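Local atomic coordinates of putative nucleotide-diphospho-sugar transferase (Desulfovibrio desulfuricans subsp. desulfuricans, PDB entry 3CGX), a protein that is probably a glycosyltransferase of the GT-A type, transferring a sugar from a nucleotide-diphosphate donor, though its substrates are not known. Residues Lys12-Gly17 with Leu35-Val40; Asp112-Pro117 with Asn190-Val195; Gln129-Ala134 with Glu182-Pro187; Ala133-Ala138 with Pro171-Met176. One frame throughout, in Å; residues are numbered along the deposited sequence.

Contact 1: residues Lys12-Gly17 with Leu35-Val40; sequences KYPEPG and LYRHFV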
loop_
_atom_site.group_PDB
_atom_site.type_symbol
_atom_site.label_atom_id
_atom_site.label_comp_id
_atom_site.label_asym_id
_atom_site.label_seq_id
_atom_site.Cartn_x
_atom_site.Cartn_y
_atom_site.Cartn_z
ATOM N N LYS A 12 2.631 0.411 8.695
ATOM C CA LYS A 12 3.432 0.284 9.921
ATOM C C LYS A 12 3.294 1.573 10.768
ATOM O O LYS A 12 3.181 2.684 10.228
ATOM C CB LYS A 12 4.898 0.030 9.595
ATOM C CG LYS A 12 5.782 -0.243 10.783
ATOM C CD LYS A 12 7.145 -0.768 10.413
ATOM C CE LYS A 12 8.012 -0.990 11.678
ATOM N NZ LYS A 12 9.343 -1.429 11.249
ATOM N N TYR A 13 3.284 1.412 12.094
ATOM C CA TYR A 13 3.196 2.582 12.971
ATOM C C TYR A 13 4.430 3.451 12.659
ATOM O O TYR A 13 5.545 2.953 12.631
ATOM C CB TYR A 13 3.098 2.253 14.469
ATOM C CG TYR A 13 2.698 3.494 15.192
ATOM C CD1 TYR A 13 1.354 3.847 15.296
ATOM C CD2 TYR A 13 3.667 4.375 15.704
ATOM C CE1 TYR A 13 0.956 5.059 15.903
ATOM C CE2 TYR A 13 3.287 5.587 16.311
ATOM C CZ TYR A 13 1.924 5.925 16.382
ATOM O OH TYR A 13 1.506 7.113 16.952
ATOM N N PRO A 14 4.221 4.758 12.372
ATOM C CA PRO A 14 5.301 5.674 11.919
ATOM C C PRO A 14 6.221 6.192 13.030
ATOM O O PRO A 14 6.295 7.404 13.289
ATOM C CB PRO A 14 4.535 6.797 11.256
ATOM C CG PRO A 14 3.246 6.858 12.096
ATOM C CD PRO A 14 2.912 5.438 12.415
ATOM N N GLU A 15 6.919 5.263 13.663
ATOM C CA GLU A 15 7.875 5.603 14.720
ATOM C C GLU A 15 9.236 5.952 14.139
ATOM O O GLU A 15 9.763 5.173 13.331
ATOM C CB GLU A 15 8.071 4.417 15.638
ATOM C CG GLU A 15 8.896 4.754 16.828
ATOM C CD GLU A 15 9.066 3.557 17.747
ATOM O OE1 GLU A 15 8.299 2.569 17.614
ATOM O OE2 GLU A 15 9.986 3.609 18.585
ATOM N N PRO A 16 9.821 7.100 14.548
ATOM C CA PRO A 16 11.149 7.430 14.001
ATOM C C PRO A 16 12.155 6.308 14.201
ATOM O O PRO A 16 12.238 5.674 15.282
ATOM C CB PRO A 16 11.527 8.741 14.736
ATOM C CG PRO A 16 10.223 9.325 15.075
ATOM C CD PRO A 16 9.322 8.181 15.409
ATOM N N GLY A 17 12.871 6.019 13.129
ATOM C CA GLY A 17 13.872 4.972 13.119
ATOM C C GLY A 17 13.329 3.602 12.763
ATOM O O GLY A 17 14.080 2.683 12.518
ATOM N N LEU A 35 6.754 12.247 7.286
ATOM C CA LEU A 35 6.307 12.132 5.884
ATOM C C LEU A 35 5.458 10.880 5.689
ATOM O O LEU A 35 4.361 10.937 5.104
ATOM C CB LEU A 35 7.466 12.168 4.898
ATOM C CG LEU A 35 8.096 13.522 4.669
ATOM C CD1 LEU A 35 9.535 13.366 4.138
ATOM C CD2 LEU A 35 7.163 14.391 3.691
ATOM N N TYR A 36 5.957 9.757 6.196
ATOM C CA TYR A 36 5.250 8.476 6.051
ATOM C C TYR A 36 3.909 8.536 6.803
ATOM O O TYR A 36 2.873 8.081 6.308
ATOM C CB TYR A 36 6.145 7.274 6.472
ATOM C CG TYR A 36 5.344 5.979 6.461
ATOM C CD1 TYR A 36 4.894 5.425 5.269
ATOM C CD2 TYR A 36 5.009 5.331 7.660
ATOM C CE1 TYR A 36 4.093 4.261 5.262
ATOM C CE2 TYR A 36 4.244 4.167 7.659
ATOM C CZ TYR A 36 3.769 3.645 6.469
ATOM O OH TYR A 36 2.993 2.515 6.420
ATOM N N ARG A 37 3.917 9.168 7.972
ATOM C CA ARG A 37 2.678 9.354 8.754
ATOM C C ARG A 37 1.629 10.018 7.885
ATOM O O ARG A 37 0.461 9.570 7.806
ATOM C CB ARG A 37 2.979 10.144 10.012
ATOM C CG ARG A 37 1.775 10.529 10.831
ATOM C CD ARG A 37 2.178 11.443 11.998
ATOM N NE ARG A 37 2.799 10.650 13.030
ATOM C CZ ARG A 37 2.121 10.078 14.030
ATOM N NH1 ARG A 37 0.818 10.271 14.132
ATOM N NH2 ARG A 37 2.754 9.350 14.945
ATOM N N HIS A 38 2.058 11.062 7.181
ATOM C CA HIS A 38 1.155 11.784 6.282
ATOM C C HIS A 38 0.770 11.006 5.018
ATOM O O HIS A 38 -0.361 11.215 4.504
ATOM C CB HIS A 38 1.722 13.169 5.962
ATOM C CG HIS A 38 1.537 14.109 7.107
ATOM N ND1 HIS A 38 0.365 14.814 7.291
ATOM C CD2 HIS A 38 2.292 14.331 8.210
ATOM C CE1 HIS A 38 0.447 15.502 8.417
ATOM N NE2 HIS A 38 1.603 15.223 8.997
ATOM N N PHE A 39 1.654 10.141 4.534
ATOM C CA PHE A 39 1.324 9.292 3.375
ATOM C C PHE A 39 0.082 8.503 3.775
ATOM O O PHE A 39 -0.905 8.410 3.028
ATOM C CB PHE A 39 2.387 8.257 3.054
ATOM C CG PHE A 39 3.664 8.796 2.419
ATOM C CD1 PHE A 39 3.944 10.151 2.346
ATOM C CD2 PHE A 39 4.644 7.908 2.014
ATOM C CE1 PHE A 39 5.146 10.591 1.816
ATOM C CE2 PHE A 39 5.869 8.360 1.479
ATOM C CZ PHE A 39 6.101 9.717 1.418
ATOM N N VAL A 40 0.149 7.930 4.979
ATOM C CA VAL A 40 -0.904 7.031 5.452
ATOM C C VAL A 40 -2.231 7.770 5.666
ATOM O O VAL A 40 -3.315 7.359 5.201
ATOM C CB VAL A 40 -0.466 6.203 6.720
ATOM C CG1 VAL A 40 -1.656 5.470 7.311
ATOM C CG2 VAL A 40 0.682 5.192 6.377
HETATM O O HOH W 1 5.793 10.151 12.971
#
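Lys12 and Tyr36 meet through a hydrogen bond in which the backbone N of Lys12 donates to Tyr36 OH (3.1 Å, 162° at the hydrogen). The same hydroxyl is hydrogen-bonded to Ser111 OG, so the phenol oxygen has two such partners. Lys12 O lies in the plane of the Tyr36 ring, at its edge, 3.2 Å from Tyr36 CE2. A second, longer hydrogen bond runs from Arg37 NH2 to Tyr13 OH (3.3 Å), with the hydroxyl tilted 16° from the guanidinium plane. These two side chains run alongside one another in the same direction, their flat groups nearly perpendicular. A water completes the polar set, accepting from Arg37 NE and donating to Pro14 O, and it sits at the guanidinium edge. The segments join the loop that follows the first strand, 5-11, to helix 29-47; in GT-A enzymes this loop commonly borders the nucleotide site, and a bound imidazole, probably from the crystallisation liquor, lies about 3 Å from the Tyr36 side chain. Pro14, the centre of an inverse gamma turn, packs against both Tyr36 and Arg37. Its CG lies over one face of the Arg37 guanidinium, toward the rim, 3.8 Å from Arg37 NH2, while its CB touches Tyr36 CD2 at 3.9 Å. The bend of Arg37 at chi3 (-76°) brings the guanidinium across the proline. Trp72 of helix 65-73 meets Tyr13, Pro14 and Arg37.

Contact 2: residues Asp112-Pro117 with Asn190-Val195; sequences DIPDYP and NDVDTV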
loop_
_atom_site.group_PDB
_atom_site.type_symbol
_atom_site.label_atom_id
_atom_site.label_comp_id
_atom_site.label_asym_id
_atom_site.label_seq_id
_atom_site.Cartn_x
_atom_site.Cartn_y
_atom_site.Cartn_z
ATOM N N ASP A 112 2.978 3.115 0.527
ATOM C CA ASP A 112 4.158 3.876 0.041
ATOM C C ASP A 112 3.890 4.630 -1.259
ATOM O O ASP A 112 4.828 5.084 -1.896
ATOM C CB ASP A 112 5.343 2.898 -0.217
ATOM C CG ASP A 112 5.793 2.209 1.041
ATOM O OD1 ASP A 112 6.139 2.905 2.032
ATOM O OD2 ASP A 112 5.692 0.974 1.082
ATOM N N ILE A 113 2.602 4.786 -1.595
ATOM C CA ILE A 113 2.156 5.412 -2.830
ATOM C C ILE A 113 1.115 6.487 -2.576
ATOM O O ILE A 113 -0.051 6.391 -3.072
ATOM C CB ILE A 113 1.624 4.312 -3.858
ATOM C CG1 ILE A 113 0.601 3.367 -3.223
ATOM C CG2 ILE A 113 2.802 3.519 -4.502
ATOM C CD1 ILE A 113 -0.160 2.562 -4.232
ATOM N N PRO A 114 1.534 7.561 -1.874
ATOM C CA PRO A 114 0.572 8.512 -1.331
ATOM C C PRO A 114 -0.240 9.255 -2.352
ATOM O O PRO A 114 -1.310 9.730 -2.050
ATOM C CB PRO A 114 1.452 9.456 -0.527
ATOM C CG PRO A 114 2.780 9.378 -1.169
ATOM C CD PRO A 114 2.925 7.965 -1.540
ATOM N N ASP A 115 0.266 9.370 -3.563
ATOM C CA ASP A 115 -0.452 10.104 -4.608
ATOM C C ASP A 115 -1.327 9.209 -5.493
ATOM O O ASP A 115 -1.772 9.626 -6.566
ATOM C CB ASP A 115 0.489 10.900 -5.533
ATOM C CG ASP A 115 1.492 10.025 -6.300
ATOM O OD1 ASP A 115 1.851 8.888 -5.895
ATOM O OD2 ASP A 115 1.981 10.512 -7.350
ATOM N N TYR A 116 -1.502 7.957 -5.098
ATOM C CA TYR A 116 -2.228 7.052 -5.945
ATOM C C TYR A 116 -3.688 7.477 -6.005
ATOM O O TYR A 116 -4.314 7.635 -4.972
ATOM C CB TYR A 116 -2.177 5.631 -5.419
ATOM C CG TYR A 116 -2.592 4.594 -6.451
ATOM C CD1 TYR A 116 -1.727 4.237 -7.488
ATOM C CD2 TYR A 116 -3.802 3.949 -6.376
ATOM C CE1 TYR A 116 -2.077 3.275 -8.426
ATOM C CE2 TYR A 116 -4.147 2.977 -7.303
ATOM C CZ TYR A 116 -3.289 2.656 -8.320
ATOM O OH TYR A 116 -3.624 1.673 -9.249
ATOM N N PRO A 117 -4.248 7.621 -7.210
ATOM C CA PRO A 117 -5.656 8.036 -7.206
ATOM C C PRO A 117 -6.634 6.948 -6.744
ATOM O O PRO A 117 -6.648 5.838 -7.258
ATOM C CB PRO A 117 -5.896 8.481 -8.651
ATOM C CG PRO A 117 -4.720 8.055 -9.446
ATOM C CD PRO A 117 -3.767 7.306 -8.556
ATOM N N ASN A 190 5.210 4.289 -8.770
ATOM C CA ASN A 190 6.434 4.344 -7.901
ATOM C C ASN A 190 6.142 4.436 -6.421
ATOM O O ASN A 190 5.435 5.323 -5.959
ATOM C CB ASN A 190 7.365 5.514 -8.267
ATOM C CG ASN A 190 8.847 5.329 -7.742
ATOM O OD1 ASN A 190 9.443 4.223 -7.789
ATOM N ND2 ASN A 190 9.444 6.433 -7.299
ATOM N N ASP A 191 6.718 3.493 -5.690
ATOM C CA ASP A 191 6.760 3.510 -4.232
ATOM C C ASP A 191 7.754 4.602 -3.866
ATOM O O ASP A 191 8.793 4.747 -4.523
ATOM C CB ASP A 191 7.255 2.178 -3.618
ATOM C CG ASP A 191 6.255 0.981 -3.809
ATOM O OD1 ASP A 191 5.139 0.988 -3.254
ATOM O OD2 ASP A 191 6.620 -0.003 -4.481
ATOM N N VAL A 192 7.466 5.347 -2.807
ATOM C CA VAL A 192 8.359 6.400 -2.373
ATOM C C VAL A 192 9.213 5.869 -1.210
ATOM O O VAL A 192 8.738 5.720 -0.085
ATOM C CB VAL A 192 7.596 7.718 -2.026
ATOM C CG1 VAL A 192 8.600 8.799 -1.552
ATOM C CG2 VAL A 192 6.756 8.215 -3.232
ATOM N N ASP A 193 10.454 5.537 -1.541
ATOM C CA ASP A 193 11.440 4.925 -0.621
ATOM C C ASP A 193 12.617 5.871 -0.315
ATOM O O ASP A 193 13.008 6.017 0.812
ATOM C CB ASP A 193 11.982 3.635 -1.250
ATOM C CG ASP A 193 13.066 2.910 -0.377
ATOM O OD1 ASP A 193 12.893 2.854 0.873
ATOM O OD2 ASP A 193 14.066 2.353 -0.968
ATOM N N THR A 194 13.181 6.472 -1.347
ATOM C CA THR A 194 14.412 7.251 -1.222
ATOM C C THR A 194 14.145 8.736 -1.398
ATOM O O THR A 194 13.068 9.131 -1.817
ATOM C CB THR A 194 15.456 6.847 -2.276
ATOM O OG1 THR A 194 15.018 7.314 -3.565
ATOM C CG2 THR A 194 15.734 5.289 -2.310
ATOM N N VAL A 195 15.155 9.559 -1.107
ATOM C CA VAL A 195 14.998 10.997 -1.278
ATOM C C VAL A 195 14.769 11.316 -2.770
ATOM O O VAL A 195 14.090 12.289 -3.126
ATOM C CB VAL A 195 16.193 11.800 -0.691
ATOM C CG1 VAL A 195 17.526 11.612 -1.524
ATOM C CG2 VAL A 195 15.778 13.308 -0.574
HETATM O O HOH W 2 3.067 0.795 -1.568
HETATM O O HOH W 3 4.284 7.759 -5.410
#
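Asp112 meets Asp191 and Val192 where two loops close together at the C-terminal end of strand 105-109, about where GT-A enzymes carry their acidic DXD-type motif, a position consistent with a place near the donor site. Asp112 O accepts a hydrogen bond from Val192 N (2.8 Å), the donor lying in the carbonyl plane, and the same oxygen receives a CA-H...O contact from Asp191 CA (3.4 Å). At its amide, a water accepts from Asp112 N and donates to Asp191 OD1, so the direct backbone bond is joined by a water bridge from the Asp112 backbone to the Asp191 carboxylate. The carboxylates come near one another, with Asp112 OD2 4.4 Å from Asp191 OD1, but Asp112 OD1 has a salt bridge with Lys20, whose NZ also bonds Val192 O. Next, Ile113 starts a type I turn ending at Tyr116; its chi1 of 51° leaves CG2 anti to the carbonyl carbon, where it reaches Asn190 O at 3.5 Å and also Asp191 OD1. The ring of Pro114 crosses Val192 at about a right angle, its CD 4.2 Å from Val192 CG2, and Phe39 packs on both. Finally, a water donates to both Asp115 OD1 and Asn190 O, each at 2.7 Å.

Contact 3: residues Gln129-Ala134 with Glu182-Pro187; sequences QHYDAA and EVLQLP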
loop_
_atom_site.group_PDB
_atom_site.type_symbol
_atom_site.label_atom_id
_atom_site.label_comp_id
_atom_site.label_asym_id
_atom_site.label_seq_id
_atom_site.Cartn_x
_atom_site.Cartn_y
_atom_site.Cartn_z
ATOM N N GLN A 129 -14.973 -7.837 -10.901
ATOM C CA GLN A 129 -16.199 -8.552 -11.157
ATOM C C GLN A 129 -16.016 -9.405 -12.387
ATOM O O GLN A 129 -16.739 -10.383 -12.573
ATOM C CB GLN A 129 -17.389 -7.602 -11.365
ATOM C CG GLN A 129 -17.682 -6.833 -10.087
ATOM C CD GLN A 129 -18.685 -5.751 -10.306
ATOM O OE1 GLN A 129 -19.767 -5.811 -9.746
ATOM N NE2 GLN A 129 -18.349 -4.760 -11.141
ATOM N N HIS A 130 -15.016 -9.082 -13.204
ATOM C CA HIS A 130 -14.884 -9.700 -14.513
ATOM C C HIS A 130 -13.556 -10.384 -14.761
ATOM O O HIS A 130 -13.340 -10.973 -15.822
ATOM C CB HIS A 130 -15.054 -8.645 -15.587
ATOM C CG HIS A 130 -16.186 -7.702 -15.328
ATOM N ND1 HIS A 130 -17.498 -8.111 -15.351
ATOM C CD2 HIS A 130 -16.205 -6.379 -15.036
ATOM C CE1 HIS A 130 -18.283 -7.086 -15.078
ATOM N NE2 HIS A 130 -17.530 -6.020 -14.897
ATOM N N TYR A 131 -12.670 -10.259 -13.802
ATOM C CA TYR A 131 -11.344 -10.823 -13.877
ATOM C C TYR A 131 -11.136 -11.665 -12.645
ATOM O O TYR A 131 -11.777 -11.431 -11.626
ATOM C CB TYR A 131 -10.333 -9.715 -13.894
ATOM C CG TYR A 131 -10.210 -8.943 -15.159
ATOM C CD1 TYR A 131 -10.977 -7.792 -15.407
ATOM C CD2 TYR A 131 -9.245 -9.293 -16.080
ATOM C CE1 TYR A 131 -10.831 -7.101 -16.579
ATOM C CE2 TYR A 131 -9.086 -8.607 -17.228
ATOM C CZ TYR A 131 -9.864 -7.502 -17.476
ATOM O OH TYR A 131 -9.649 -6.820 -18.641
ATOM N N ASP A 132 -10.234 -12.635 -12.716
ATOM C CA ASP A 132 -9.945 -13.474 -11.548
ATOM C C ASP A 132 -9.032 -12.762 -10.532
ATOM O O ASP A 132 -9.148 -12.946 -9.308
ATOM C CB ASP A 132 -9.269 -14.769 -11.991
ATOM C CG ASP A 132 -10.108 -15.563 -12.936
ATOM O OD1 ASP A 132 -11.280 -15.806 -12.604
ATOM O OD2 ASP A 132 -9.594 -15.937 -13.994
ATOM N N ALA A 133 -8.145 -11.933 -11.057
ATOM C CA ALA A 133 -7.131 -11.250 -10.251
ATOM C C ALA A 133 -6.741 -9.917 -10.844
ATOM O O ALA A 133 -7.002 -9.624 -12.010
ATOM C CB ALA A 133 -5.888 -12.140 -10.096
ATOM N N ALA A 134 -6.172 -9.089 -9.980
ATOM C CA ALA A 134 -5.647 -7.791 -10.327
ATOM C C ALA A 134 -4.270 -7.591 -9.661
ATOM O O ALA A 134 -3.985 -8.102 -8.569
ATOM C CB ALA A 134 -6.624 -6.695 -9.893
ATOM N N GLU A 182 -7.198 -15.074 -15.288
ATOM C CA GLU A 182 -7.322 -13.876 -16.102
ATOM C C GLU A 182 -7.074 -12.686 -15.182
ATOM O O GLU A 182 -7.844 -12.405 -14.233
ATOM C CB GLU A 182 -8.721 -13.785 -16.711
ATOM C CG GLU A 182 -8.889 -12.657 -17.696
ATOM C CD GLU A 182 -10.195 -12.748 -18.500
ATOM O OE1 GLU A 182 -11.126 -13.475 -18.081
ATOM O OE2 GLU A 182 -10.289 -12.057 -19.537
ATOM N N VAL A 183 -6.001 -11.994 -15.500
ATOM C CA VAL A 183 -5.431 -10.971 -14.666
ATOM C C VAL A 183 -5.532 -9.580 -15.268
ATOM O O VAL A 183 -5.089 -9.326 -16.413
ATOM C CB VAL A 183 -3.939 -11.269 -14.452
ATOM C CG1 VAL A 183 -3.271 -10.151 -13.606
ATOM C CG2 VAL A 183 -3.760 -12.634 -13.835
ATOM N N LEU A 184 -6.055 -8.668 -14.457
ATOM C CA LEU A 184 -6.069 -7.242 -14.784
ATOM C C LEU A 184 -4.802 -6.576 -14.289
ATOM O O LEU A 184 -4.453 -6.613 -13.097
ATOM C CB LEU A 184 -7.276 -6.562 -14.173
ATOM C CG LEU A 184 -7.393 -5.056 -14.382
ATOM C CD1 LEU A 184 -7.834 -4.662 -15.761
ATOM C CD2 LEU A 184 -8.356 -4.568 -13.296
ATOM N N GLN A 185 -4.122 -5.919 -15.203
ATOM C CA GLN A 185 -2.912 -5.207 -14.853
ATOM C C GLN A 185 -3.214 -3.736 -14.712
ATOM O O GLN A 185 -3.725 -3.113 -15.620
ATOM C CB GLN A 185 -1.840 -5.474 -15.905
ATOM C CG GLN A 185 -0.569 -4.805 -15.608
ATOM C CD GLN A 185 0.523 -5.166 -16.610
ATOM O OE1 GLN A 185 0.650 -6.320 -17.019
ATOM N NE2 GLN A 185 1.326 -4.182 -16.983
ATOM N N LEU A 186 -2.913 -3.185 -13.542
ATOM C CA LEU A 186 -3.155 -1.766 -13.255
ATOM C C LEU A 186 -1.920 -1.020 -13.687
ATOM O O LEU A 186 -0.904 -1.655 -13.986
ATOM C CB LEU A 186 -3.388 -1.513 -11.770
ATOM C CG LEU A 186 -4.631 -2.167 -11.171
ATOM C CD1 LEU A 186 -4.529 -2.121 -9.671
ATOM C CD2 LEU A 186 -5.883 -1.471 -11.670
ATOM N N PRO A 187 -1.982 0.324 -13.729
ATOM C CA PRO A 187 -0.828 1.096 -14.173
ATOM C C PRO A 187 0.407 0.917 -13.310
ATOM O O PRO A 187 0.315 0.696 -12.111
ATOM C CB PRO A 187 -1.336 2.550 -14.052
ATOM C CG PRO A 187 -2.798 2.450 -14.159
ATOM C CD PRO A 187 -3.120 1.214 -13.416
#
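Tyr131 lays its ring flat over the start of the Leu184 side chain. Leu184 CB sits almost on the ring normal, 3.9 Å from the centroid and 11° off axis, a CH-pi contact, while Leu184 CD1 extends along to Tyr131 CE1 and CZ. The two side chains cross at about a right angle. Glu182 crosses the ring obliquely, its CG 3.7 Å from Tyr131 CD2; its backbone O lies in the ring plane, at the edge. With CG beside its own backbone N (chi1 -59°), Asp132 turns OD2 back to accept from Glu182 N through the anti lone pair, in a nearly straight bond (2.9 Å, 176°), while its OD1 is held by Ser152. Glu182 O in turn is gripped by two donors, Asp132 N in the carbonyl plane and Ala133 N tilted from it, at the point where the pairing begins. Leu184 N then donates to Ala133 O at 2.8 Å. Ala133 pairs with Val183 on one sheet face, and Ala134 with Leu184 on the other, the side of Tyr131. This is parallel strand pairing at the margin of a mixed GT-A-type sheet, with 183-185 as its outermost strand on this side.

Contact 4: residues Ala133-Ala138 with Pro171-Met176; sequences AAIGPA and PTVEKM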
loop_
_atom_site.group_PDB
_atom_site.type_symbol
_atom_site.label_atom_id
_atom_site.label_comp_id
_atom_site.label_asym_id
_atom_site.label_seq_id
_atom_site.Cartn_x
_atom_site.Cartn_y
_atom_site.Cartn_z
ATOM N N ALA A 133 -8.145 -11.933 -11.057
ATOM C CA ALA A 133 -7.131 -11.250 -10.251
ATOM C C ALA A 133 -6.741 -9.917 -10.844
ATOM O O ALA A 133 -7.002 -9.624 -12.010
ATOM C CB ALA A 133 -5.888 -12.140 -10.096
ATOM N N ALA A 134 -6.172 -9.089 -9.980
ATOM C CA ALA A 134 -5.647 -7.791 -10.327
ATOM C C ALA A 134 -4.270 -7.591 -9.661
ATOM O O ALA A 134 -3.985 -8.102 -8.569
ATOM C CB ALA A 134 -6.624 -6.695 -9.893
ATOM N N ILE A 135 -3.408 -6.857 -10.335
ATOM C CA ILE A 135 -2.049 -6.607 -9.821
ATOM C C ILE A 135 -1.537 -5.272 -10.332
ATOM O O ILE A 135 -1.776 -4.918 -11.480
ATOM C CB ILE A 135 -1.090 -7.770 -10.205
ATOM C CG1 ILE A 135 0.173 -7.726 -9.305
ATOM C CG2 ILE A 135 -0.789 -7.768 -11.770
ATOM C CD1 ILE A 135 0.973 -9.057 -9.267
ATOM N N GLY A 136 -0.892 -4.498 -9.454
ATOM C CA GLY A 136 -0.323 -3.242 -9.857
ATOM C C GLY A 136 1.184 -3.313 -9.719
ATOM O O GLY A 136 1.711 -3.507 -8.607
ATOM N N PRO A 137 1.879 -3.197 -10.852
ATOM C CA PRO A 137 3.351 -3.242 -10.882
ATOM C C PRO A 137 3.961 -1.987 -10.311
ATOM O O PRO A 137 3.528 -0.882 -10.623
ATOM C CB PRO A 137 3.675 -3.350 -12.372
ATOM C CG PRO A 137 2.344 -3.673 -13.064
ATOM C CD PRO A 137 1.308 -3.077 -12.199
ATOM N N ALA A 138 4.974 -2.178 -9.469
ATOM C CA ALA A 138 5.760 -1.071 -8.924
ATOM C C ALA A 138 7.049 -0.941 -9.748
ATOM O O ALA A 138 7.524 -1.920 -10.319
ATOM C CB ALA A 138 6.084 -1.313 -7.434
ATOM N N PRO A 171 7.609 -13.405 -11.245
ATOM C CA PRO A 171 7.310 -14.742 -10.719
ATOM C C PRO A 171 5.849 -14.827 -10.292
ATOM O O PRO A 171 5.220 -15.864 -10.420
ATOM C CB PRO A 171 8.213 -14.864 -9.483
ATOM C CG PRO A 171 9.158 -13.744 -9.537
ATOM C CD PRO A 171 8.725 -12.745 -10.554
ATOM N N THR A 172 5.307 -13.714 -9.788
ATOM C CA THR A 172 3.915 -13.708 -9.323
ATOM C C THR A 172 2.964 -13.842 -10.504
ATOM O O THR A 172 2.059 -14.690 -10.494
ATOM C CB THR A 172 3.604 -12.471 -8.467
ATOM O OG1 THR A 172 4.416 -12.479 -7.279
ATOM C CG2 THR A 172 2.126 -12.433 -8.066
ATOM N N VAL A 173 3.187 -13.033 -11.531
ATOM C CA VAL A 173 2.305 -13.040 -12.699
ATOM C C VAL A 173 2.454 -14.396 -13.381
ATOM O O VAL A 173 1.516 -14.915 -13.958
ATOM C CB VAL A 173 2.567 -11.863 -13.667
ATOM C CG1 VAL A 173 2.046 -10.542 -13.067
ATOM C CG2 VAL A 173 4.024 -11.742 -14.009
ATOM N N GLU A 174 3.632 -14.987 -13.219
ATOM C CA GLU A 174 3.916 -16.315 -13.787
ATOM C C GLU A 174 3.065 -17.376 -13.054
ATOM O O GLU A 174 2.386 -18.173 -13.696
ATOM C CB GLU A 174 5.413 -16.634 -13.728
ATOM N N LYS A 175 3.072 -17.349 -11.719
ATOM C CA LYS A 175 2.242 -18.260 -10.912
ATOM C C LYS A 175 0.770 -18.066 -11.242
ATOM O O LYS A 175 0.007 -19.027 -11.283
ATOM C CB LYS A 175 2.485 -18.066 -9.410
ATOM C CG LYS A 175 3.773 -18.725 -8.902
ATOM C CD LYS A 175 4.246 -18.213 -7.544
ATOM C CE LYS A 175 5.320 -19.168 -6.968
ATOM N NZ LYS A 175 6.126 -18.499 -5.895
HETATM N N MSE A 176 0.358 -16.820 -11.512
HETATM C CA MSE A 176 -1.055 -16.572 -11.882
HETATM C C MSE A 176 -1.396 -17.177 -13.235
HETATM O O MSE A 176 -2.485 -17.715 -13.421
HETATM C CB MSE A 176 -1.383 -15.087 -11.879
HETATM C CG MSE A 176 -1.271 -14.511 -10.483
HETATM SE SE MSE A 176 -1.788 -12.614 -10.396
HETATM C CE MSE A 176 -0.398 -11.716 -11.363
#
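Ile135 and Met176 form the middle of a buried, wholly apolar contact in which helix 169-178 lies along strand 133-137, on one face of the mixed sheet. The two short segments run nearly antiparallel, at 165° between their N-to-C directions, with axes 10.7 Å apart, a spacing that leaves the interface to side chains. Ile135 supplies most of the strand's share. Its chi1 of -162° places CG1 opposite the backbone N and sends CD1 out to the helix, where it meets two residues one turn apart: Thr172 CG2 at 3.8 Å and Met176 CE at 3.7 Å. The other branch, CG2, faces Val173 CG1 at 4.2 Å and also approaches Met176 CE, so this isoleucine straddles the tip of the methionine with both of its branches. In Met176, modelled as selenomethionine, CG lies beside the residue's own backbone N, anti to the carbonyl carbon, and the chain bends at chi3 (-69°). It thereby curls its methyl towards Ile135 while SE passes by Ala133 CB at 4.1 Å, so that one long side chain spans two strand positions that point the same way. Thr172 offers only its methyl to this interface; OG1 is hydrogen-bonded to Val168 O, just before the helix. Beside the pair, Val183 of strand 183-185 packs against both Ile135 and Met176, and on the far flank Tyr143 of strand 143-149 touches Ile135 and Thr172, so the helix rests over three adjacent strands.

In the fold
Following the chain from the N terminus, contact 1 comes first: it closes the excursion from the loop after strand 5-11, by way of helix 21-27, onto helix 29-47, and is complete before the others begin. Contact 2 then opens after strand 105-109 and does not close until the loop before helix 195-204, so it encloses contacts 3 and 4. Those two start together on strand 133-137; contact 4 closes on helix 169-178 and contact 3 on strand 183-185, which follows it, making contact 4 the inner one. Phe39 packs contact 1 against contact 2. Tyr116 meets Leu186 between contacts 2 and 3, Ile135 is probably hydrogen-bonded to Leu184 and Leu186 between contacts 4 and 3, and Asp191 of contact 2 touches Ala138 of contact 4.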